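Local coordinates for SPbeta prophage-derived aminoglycoside N(3')-acetyltransferase-like protein YokD (PDB 2NYG) that binds coenzyme A and, as a member of the antibiotic N-acetyltransferase family, may contribute to antibiotic resistance, at residues A[36-39]-A[40-43]; A[115-118]-A[119-122]; A[249-252]-A[253-256]. One frame throughout, in Å; residues are numbered along the deposited sequence.

Interaction 1. Residues A[36-39]-A[40-43]; sequences HSSL and SSIG. With COA (coenzyme A), chain G.
S38 and S41 face each other where the chain leaves strand 32-37 and turns, residues 40-42 taking helical backbone angles without a regular helix, while G43 N bonds back to S40 O. Two good bonds, with a weak third from S41 N to S38 O, tie S41 to S38. S41 N donates to S38 OG over 3.1 Å at an N-H...O angle of 149°, and S41 OG donates to S38 O over 2.6 Å, coming in 22° off the carbonyl plane. The S38 hydroxyl lies opposite its own backbone N (chi1 158°), and this lets it serve two partners: it accepts from S41 N and gives its proton to the coenzyme A phosphate oxygen O5A, 2.5 Å from S38 OG. The same phosphate is met by S40, whose OG stands 2.8 Å from O5A and 2.9 Å from O4A, and its single proton could go to either. The other phosphate of the pyrophosphate is held by backbone, L39 N donating to O1A over 3.0 Å. L39 also supports the base: its CG and both methyls lie over one face of the adenine, with L39 CG 3.8 Å from C4A. Farther back on the strand, H36 CB packs against C6P of the pantetheine arm. One short loop therefore follows the cofactor from arm to base, and residues 39-43 belong to its known binding site, which Q114 and V45 help complete. Strand 32-37, from which the loop springs, runs parallel to both of its neighbours in the mixed sheet, 65-69 and 170-174. L39 packs on helix 114-119 through Q114 and I115 and, like I42, on V52 of helix 48-60, while S41 and I42 lean on A245 of strand 245-251.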
loop_
_atom_site.group_PDB
_atom_site.type_symbol
_atom_site.label_atom_id
_atom_site.label_comp_id
_atom_site.label_asym_id
_atom_site.label_seq_id
_atom_site.Cartn_x
_atom_site.Cartn_y
_atom_site.Cartn_z
ATOM N N HIS A 36 0.975 -15.419 -5.854
ATOM C CA HIS A 36 0.667 -15.405 -4.436
ATOM C C HIS A 36 2.043 -15.302 -3.791
ATOM O O HIS A 36 2.844 -16.233 -3.834
ATOM C CB HIS A 36 -0.028 -16.693 -4.074
ATOM C CG HIS A 36 -1.251 -16.954 -4.891
ATOM N ND1 HIS A 36 -2.422 -16.251 -4.716
ATOM C CD2 HIS A 36 -1.479 -17.821 -5.903
ATOM C CE1 HIS A 36 -3.318 -16.675 -5.585
ATOM N NE2 HIS A 36 -2.771 -17.627 -6.316
ATOM N N SER A 37 2.317 -14.157 -3.189
ATOM C CA SER A 37 3.634 -13.921 -2.624
ATOM C C SER A 37 3.763 -13.681 -1.134
ATOM O O SER A 37 2.783 -13.575 -0.409
ATOM C CB SER A 37 4.267 -12.740 -3.361
ATOM O OG SER A 37 3.327 -11.688 -3.532
ATOM N N SER A 38 5.015 -13.602 -0.711
ATOM C CA SER A 38 5.423 -13.325 0.657
ATOM C C SER A 38 6.722 -12.552 0.482
ATOM O O SER A 38 7.782 -13.140 0.230
ATOM C CB SER A 38 5.710 -14.609 1.432
ATOM O OG SER A 38 6.565 -14.357 2.544
ATOM N N LEU A 39 6.649 -11.233 0.598
ATOM C CA LEU A 39 7.843 -10.432 0.429
ATOM C C LEU A 39 8.975 -10.842 1.372
ATOM O O LEU A 39 10.121 -10.895 0.948
ATOM C CB LEU A 39 7.523 -8.941 0.601
ATOM C CG LEU A 39 8.743 -8.003 0.618
ATOM C CD1 LEU A 39 9.638 -8.301 -0.569
ATOM C CD2 LEU A 39 8.292 -6.546 0.607
ATOM N N SER A 40 8.664 -11.148 2.629
ATOM C CA SER A 40 9.704 -11.528 3.585
ATOM C C SER A 40 10.393 -12.876 3.348
ATOM O O SER A 40 11.577 -13.029 3.625
ATOM C CB SER A 40 9.147 -11.482 5.014
ATOM O OG SER A 40 8.018 -12.321 5.168
ATOM N N SER A 41 9.657 -13.842 2.826
ATOM C CA SER A 41 10.199 -15.160 2.577
ATOM C C SER A 41 11.331 -15.150 1.570
ATOM O O SER A 41 11.996 -16.166 1.346
ATOM C CB SER A 41 9.106 -16.061 2.045
ATOM O OG SER A 41 8.588 -15.507 0.855
ATOM N N ILE A 42 11.549 -13.999 0.952
ATOM C CA ILE A 42 12.583 -13.895 -0.061
ATOM C C ILE A 42 13.952 -13.541 0.498
ATOM O O ILE A 42 14.981 -13.883 -0.096
ATOM C CB ILE A 42 12.206 -12.848 -1.126
ATOM C CG1 ILE A 42 10.899 -13.245 -1.807
ATOM C CG2 ILE A 42 13.313 -12.735 -2.159
ATOM C CD1 ILE A 42 10.374 -12.191 -2.744
ATOM N N GLY A 43 13.953 -12.882 1.653
ATOM C CA GLY A 43 15.195 -12.434 2.244
ATOM C C GLY A 43 15.209 -10.959 1.893
ATOM O O GLY A 43 14.430 -10.533 1.041
HETATM N N1A COA G . 12.968 -7.866 1.756
HETATM C C2A COA G . 12.325 -8.902 2.446
HETATM N N3A COA G . 11.329 -8.587 3.348
HETATM C C4A COA G . 10.971 -7.275 3.571
HETATM C C5A COA G . 11.585 -6.203 2.896
HETATM C C6A COA G . 12.605 -6.509 1.979
HETATM N N6A COA G . 13.227 -5.544 1.314
HETATM N N7A COA G . 11.017 -5.038 3.326
HETATM C C8A COA G . 10.062 -5.361 4.248
HETATM N N9A COA G . 10.042 -6.763 4.396
HETATM C C1B COA G . 9.208 -7.618 5.274
HETATM C C2B COA G . 8.499 -6.936 6.479
HETATM O O2B COA G . 9.382 -6.556 7.556
HETATM C C3B COA G . 7.489 -7.991 6.893
HETATM O O3B COA G . 8.240 -8.856 7.799
HETATM P P3B COA G . 7.744 -9.325 9.284
HETATM O O7A COA G . 6.331 -8.762 9.580
HETATM O O8A COA G . 8.657 -8.740 10.335
HETATM O O9A COA G . 7.781 -10.831 9.343
HETATM C C4B COA G . 7.095 -8.691 5.564
HETATM O O4B COA G . 8.173 -8.398 4.647
HETATM C C5B COA G . 5.750 -8.190 4.937
HETATM O O5B COA G . 5.560 -8.959 3.712
HETATM P P1A COA G . 4.155 -9.627 3.404
HETATM O O1A COA G . 4.195 -10.390 2.121
HETATM O O2A COA G . 3.055 -8.557 3.376
HETATM O O3A COA G . 3.945 -10.517 4.656
HETATM P P2A COA G . 4.642 -11.932 4.951
HETATM O O4A COA G . 5.404 -11.811 6.221
HETATM O O5A COA G . 5.571 -12.403 3.836
HETATM O O6A COA G . 3.294 -12.842 5.030
HETATM C CBP COA G . 1.461 -13.679 3.491
HETATM C CCP COA G . 2.939 -13.750 3.980
HETATM C CDP COA G . 0.543 -13.107 4.600
HETATM C CEP COA G . 1.460 -12.803 2.218
HETATM C CAP COA G . 0.942 -15.144 3.288
HETATM O OAP COA G . 2.008 -16.035 3.690
HETATM C C9P COA G . 0.521 -15.507 1.843
HETATM O O9P COA G . 1.220 -16.528 1.273
HETATM N N8P COA G . -0.443 -14.895 1.107
HETATM C C7P COA G . -0.640 -15.194 -0.329
HETATM C C6P COA G . -0.857 -14.007 -1.279
#

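Interaction 2. Residues A[115-118]-A[119-122]; sequences IVEL and FRSY
F119 and R120 are tied back to I115 and V116 by the closing backbone bonds of a short helix. F119 N donates to I115 O over 2.7 Å with an N-H...O angle of 149°, and R120 N reaches V116 O at 3.0 Å. One residue on, the pattern tightens to a three-residue step: S121 N bonds to L118 O over 3.2 Å. A type I turn from F119 to Y122 then takes the chain off the helix, its own closing bond, Y122 N to F119 O, being weak.

The charged contact joins E117 and R120, whose side chains run alongside each other. E117 bends at chi2 (62°), which brings its carboxylate up to the edge of the guanidinium, and OE2 forms a salt bridge with R120 NH1 at 2.6 Å, although the position of NH1 is not certain. The carboxylate and guanidinium planes are turned 39° apart, short of a flat pairing. E117 OE1 is also hydrogen-bonded to the T108 hydroxyl, so the carboxylate has a second partner.

Apolar side chains join the helix to its surroundings: I115 and F119 pack on M68 of strand 65-69, F119 also on V136 and W138 of strand 135-139, and L118 on V50 and I53 of helix 48-60, which also supplies Q54 as the hydrogen-bond partner of Y122 OH. Helix 114-119 thus lies between the sheet, helix 48-60 and the dimer interface, where the Y122 ring meets Y105 of the second subunit, L118 packs on R120 of that subunit, and S121 on S121 of that subunit.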
loop_
_atom_site.group_PDB
_atom_site.type_symbol
_atom_site.label_atom_id
_atom_site.label_comp_id
_atom_site.label_asym_id
_atom_site.label_seq_id
_atom_site.Cartn_x
_atom_site.Cartn_y
_atom_site.Cartn_z
ATOM N N ILE A 115 3.414 -6.903 -1.407
ATOM C CA ILE A 115 3.596 -6.811 -2.847
ATOM C C ILE A 115 2.285 -6.534 -3.578
ATOM O O ILE A 115 2.231 -5.684 -4.466
ATOM C CB ILE A 115 4.230 -8.086 -3.387
ATOM C CG1 ILE A 115 5.705 -8.111 -3.006
ATOM C CG2 ILE A 115 4.076 -8.158 -4.888
ATOM C CD1 ILE A 115 6.354 -9.483 -3.086
ATOM N N VAL A 116 1.227 -7.243 -3.207
ATOM C CA VAL A 116 -0.065 -7.035 -3.844
ATOM C C VAL A 116 -0.610 -5.655 -3.529
ATOM O O VAL A 116 -1.229 -5.019 -4.375
ATOM C CB VAL A 116 -1.103 -8.078 -3.379
ATOM C CG1 VAL A 116 -2.501 -7.663 -3.815
ATOM C CG2 VAL A 116 -0.764 -9.435 -3.965
ATOM N N GLU A 117 -0.378 -5.185 -2.309
ATOM C CA GLU A 117 -0.887 -3.881 -1.913
ATOM C C GLU A 117 -0.238 -2.768 -2.727
ATOM O O GLU A 117 -0.882 -1.782 -3.082
ATOM C CB GLU A 117 -0.674 -3.653 -0.409
ATOM C CG GLU A 117 -1.175 -2.297 0.084
ATOM C CD GLU A 117 -2.676 -2.102 -0.087
ATOM O OE1 GLU A 117 -3.300 -2.790 -0.918
ATOM O OE2 GLU A 117 -3.235 -1.233 0.606
ATOM N N LEU A 118 1.041 -2.933 -3.022
ATOM C CA LEU A 118 1.753 -1.954 -3.810
ATOM C C LEU A 118 1.456 -2.167 -5.294
ATOM O O LEU A 118 1.334 -1.214 -6.059
ATOM C CB LEU A 118 3.248 -2.082 -3.580
ATOM C CG LEU A 118 4.002 -1.064 -4.421
ATOM C CD1 LEU A 118 3.641 0.346 -3.957
ATOM C CD2 LEU A 118 5.476 -1.313 -4.310
ATOM N N PHE A 119 1.332 -3.426 -5.693
ATOM C CA PHE A 119 1.079 -3.758 -7.080
ATOM C C PHE A 119 -0.242 -3.203 -7.594
ATOM O O PHE A 119 -0.380 -2.911 -8.785
ATOM C CB PHE A 119 1.106 -5.274 -7.267
ATOM C CG PHE A 119 0.984 -5.700 -8.693
ATOM C CD1 PHE A 119 1.988 -5.387 -9.611
ATOM C CD2 PHE A 119 -0.151 -6.369 -9.136
ATOM C CE1 PHE A 119 1.860 -5.731 -10.940
ATOM C CE2 PHE A 119 -0.286 -6.716 -10.465
ATOM C CZ PHE A 119 0.723 -6.394 -11.367
ATOM N N ARG A 120 -1.213 -3.057 -6.695
ATOM C CA ARG A 120 -2.529 -2.562 -7.079
ATOM C C ARG A 120 -2.532 -1.107 -7.509
ATOM O O ARG A 120 -3.385 -0.695 -8.276
ATOM C CB ARG A 120 -3.547 -2.760 -5.951
ATOM C CG ARG A 120 -3.236 -1.995 -4.664
ATOM C CD ARG A 120 -4.410 -2.053 -3.695
ATOM N NE ARG A 120 -5.135 -0.785 -3.622
ATOM C CZ ARG A 120 -5.039 0.071 -2.608
ATOM N NH1 ARG A 120 -4.251 -0.204 -1.579
ATOM N NH2 ARG A 120 -5.729 1.202 -2.616
ATOM N N SER A 121 -1.595 -0.320 -7.018
ATOM C CA SER A 121 -1.566 1.073 -7.420
ATOM C C SER A 121 -0.260 1.364 -8.143
ATOM O O SER A 121 0.324 2.442 -8.009
ATOM C CB SER A 121 -1.725 1.982 -6.208
ATOM O OG SER A 121 -0.586 1.902 -5.378
ATOM N N TYR A 122 0.195 0.372 -8.905
ATOM C CA TYR A 122 1.419 0.477 -9.692
ATOM C C TYR A 122 1.000 0.950 -11.089
ATOM O O TYR A 122 -0.067 0.583 -11.584
ATOM C CB TYR A 122 2.106 -0.886 -9.789
ATOM C CG TYR A 122 3.534 -0.832 -10.274
ATOM C CD1 TYR A 122 4.562 -0.415 -9.428
ATOM C CD2 TYR A 122 3.870 -1.231 -11.569
ATOM C CE1 TYR A 122 5.897 -0.406 -9.858
ATOM C CE2 TYR A 122 5.202 -1.221 -12.008
ATOM C CZ TYR A 122 6.209 -0.810 -11.145
ATOM O OH TYR A 122 7.520 -0.818 -11.549
#

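Interaction 3. Residues A[249-252]-A[253-256]; sequences LFSL and TEAV
S251 caps the first turn of helix 252-268 through E254. Its hydroxyl accepts from E254 N, with 3.2 Å between S251 OG and that nitrogen and an N-H...O angle of 153°; a chi1 of 177° swings OG away from S251's own backbone N and toward that amide. The main chain takes over at once: A255 N donates to S251 O at 3.1 Å, and V256 N to L252 O at 2.8 Å.

This is a strand-to-helix junction with a serine N-cap: strand 245-251 passes into helix 252-268 with no loop between, and S251 is both the last strand residue and the cap. It lies away from the cofactor, the F250 side chain being about 12 Å from coenzyme A.

Apolar contacts flank the cap. The F250 ring approaches the A255 methyl obliquely, CE1 being 3.5 Å from A255 CB, and also packs on V171 and L173 of strand 170-174. One turn along the helix, L252 and V256 run alongside each other and touch through L252 CD2 and V256 CG2 at 3.7 Å. L252 also meets C183 and L164, V256 meets L186 and Y165, and the T253 hydroxyl is hydrogen-bonded to Y165 O.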
loop_
_atom_site.group_PDB
_atom_site.type_symbol
_atom_site.label_atom_id
_atom_site.label_comp_id
_atom_site.label_asym_id
_atom_site.label_seq_id
_atom_site.Cartn_x
_atom_site.Cartn_y
_atom_site.Cartn_z
ATOM N N LEU A 249 5.760 -23.316 -9.582
ATOM C CA LEU A 249 5.007 -22.768 -10.692
ATOM C C LEU A 249 4.296 -23.938 -11.344
ATOM O O LEU A 249 4.931 -24.949 -11.643
ATOM C CB LEU A 249 5.962 -22.110 -11.699
ATOM C CG LEU A 249 5.298 -21.662 -13.003
ATOM C CD1 LEU A 249 4.456 -20.422 -12.754
ATOM C CD2 LEU A 249 6.338 -21.384 -14.053
ATOM N N PHE A 250 2.988 -23.808 -11.553
ATOM C CA PHE A 250 2.209 -24.866 -12.189
ATOM C C PHE A 250 1.037 -24.344 -13.005
ATOM O O PHE A 250 0.693 -23.167 -12.948
ATOM C CB PHE A 250 1.709 -25.862 -11.140
ATOM C CG PHE A 250 0.877 -25.239 -10.061
ATOM C CD1 PHE A 250 -0.473 -24.969 -10.267
ATOM C CD2 PHE A 250 1.441 -24.944 -8.819
ATOM C CE1 PHE A 250 -1.252 -24.418 -9.252
ATOM C CE2 PHE A 250 0.671 -24.395 -7.799
ATOM C CZ PHE A 250 -0.677 -24.133 -8.016
ATOM N N SER A 251 0.434 -25.245 -13.771
ATOM C CA SER A 251 -0.705 -24.927 -14.625
ATOM C C SER A 251 -1.956 -24.624 -13.793
ATOM O O SER A 251 -2.288 -25.367 -12.879
ATOM C CB SER A 251 -0.969 -26.107 -15.550
ATOM O OG SER A 251 -2.110 -25.862 -16.342
ATOM N N LEU A 252 -2.641 -23.530 -14.104
ATOM C CA LEU A 252 -3.819 -23.171 -13.343
ATOM C C LEU A 252 -4.972 -24.066 -13.759
ATOM O O LEU A 252 -5.669 -24.634 -12.914
ATOM C CB LEU A 252 -4.163 -21.697 -13.549
ATOM C CG LEU A 252 -5.363 -21.097 -12.802
ATOM C CD1 LEU A 252 -5.204 -19.613 -12.653
ATOM C CD2 LEU A 252 -6.643 -21.411 -13.551
ATOM N N THR A 253 -5.154 -24.207 -15.074
ATOM C CA THR A 253 -6.199 -25.059 -15.629
ATOM C C THR A 253 -6.062 -26.492 -15.099
ATOM O O THR A 253 -7.046 -27.159 -14.790
ATOM C CB THR A 253 -6.101 -25.083 -17.145
ATOM O OG1 THR A 253 -6.227 -23.747 -17.640
ATOM C CG2 THR A 253 -7.186 -25.936 -17.731
ATOM N N GLU A 254 -4.824 -26.941 -15.003
ATOM C CA GLU A 254 -4.496 -28.277 -14.540
ATOM C C GLU A 254 -4.800 -28.412 -13.061
ATOM O O GLU A 254 -5.230 -29.463 -12.589
ATOM C CB GLU A 254 -3.021 -28.498 -14.815
ATOM C CG GLU A 254 -2.454 -29.868 -14.606
ATOM C CD GLU A 254 -1.133 -30.017 -15.343
ATOM O OE1 GLU A 254 -0.264 -30.790 -14.896
ATOM O OE2 GLU A 254 -0.963 -29.365 -16.391
ATOM N N ALA A 255 -4.576 -27.335 -12.322
ATOM C CA ALA A 255 -4.814 -27.325 -10.890
ATOM C C ALA A 255 -6.307 -27.300 -10.600
ATOM O O ALA A 255 -6.793 -27.999 -9.717
ATOM C CB ALA A 255 -4.123 -26.108 -10.251
ATOM N N VAL A 256 -7.048 -26.490 -11.334
ATOM C CA VAL A 256 -8.478 -26.425 -11.079
ATOM C C VAL A 256 -9.132 -27.778 -11.341
ATOM O O VAL A 256 -9.909 -28.275 -10.519
ATOM C CB VAL A 256 -9.182 -25.341 -11.948
ATOM C CG1 VAL A 256 -10.670 -25.308 -11.638
ATOM C CG2 VAL A 256 -8.580 -23.976 -11.665
#

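Each interaction is local, closing a turn of one continuous stretch, so along the chain they follow in series and none nests in or crosses another. Interaction 1 comes first, at the end of strand 32-37. Interaction 2 finishes helix 114-119 and turns the chain toward strand 126-127; it touches interaction 1, where I115 packs on S37, which joins the cofactor loop to a helix that reaches the dimer interface. Interaction 3 starts the last helix, 252-268. Its nearest atoms are about 7 Å from interaction 1, yet both reach the seven-stranded mixed sheet. Interactions 2 and 3 lie on opposite sides of the chain's centre, with centres about 24 Å apart.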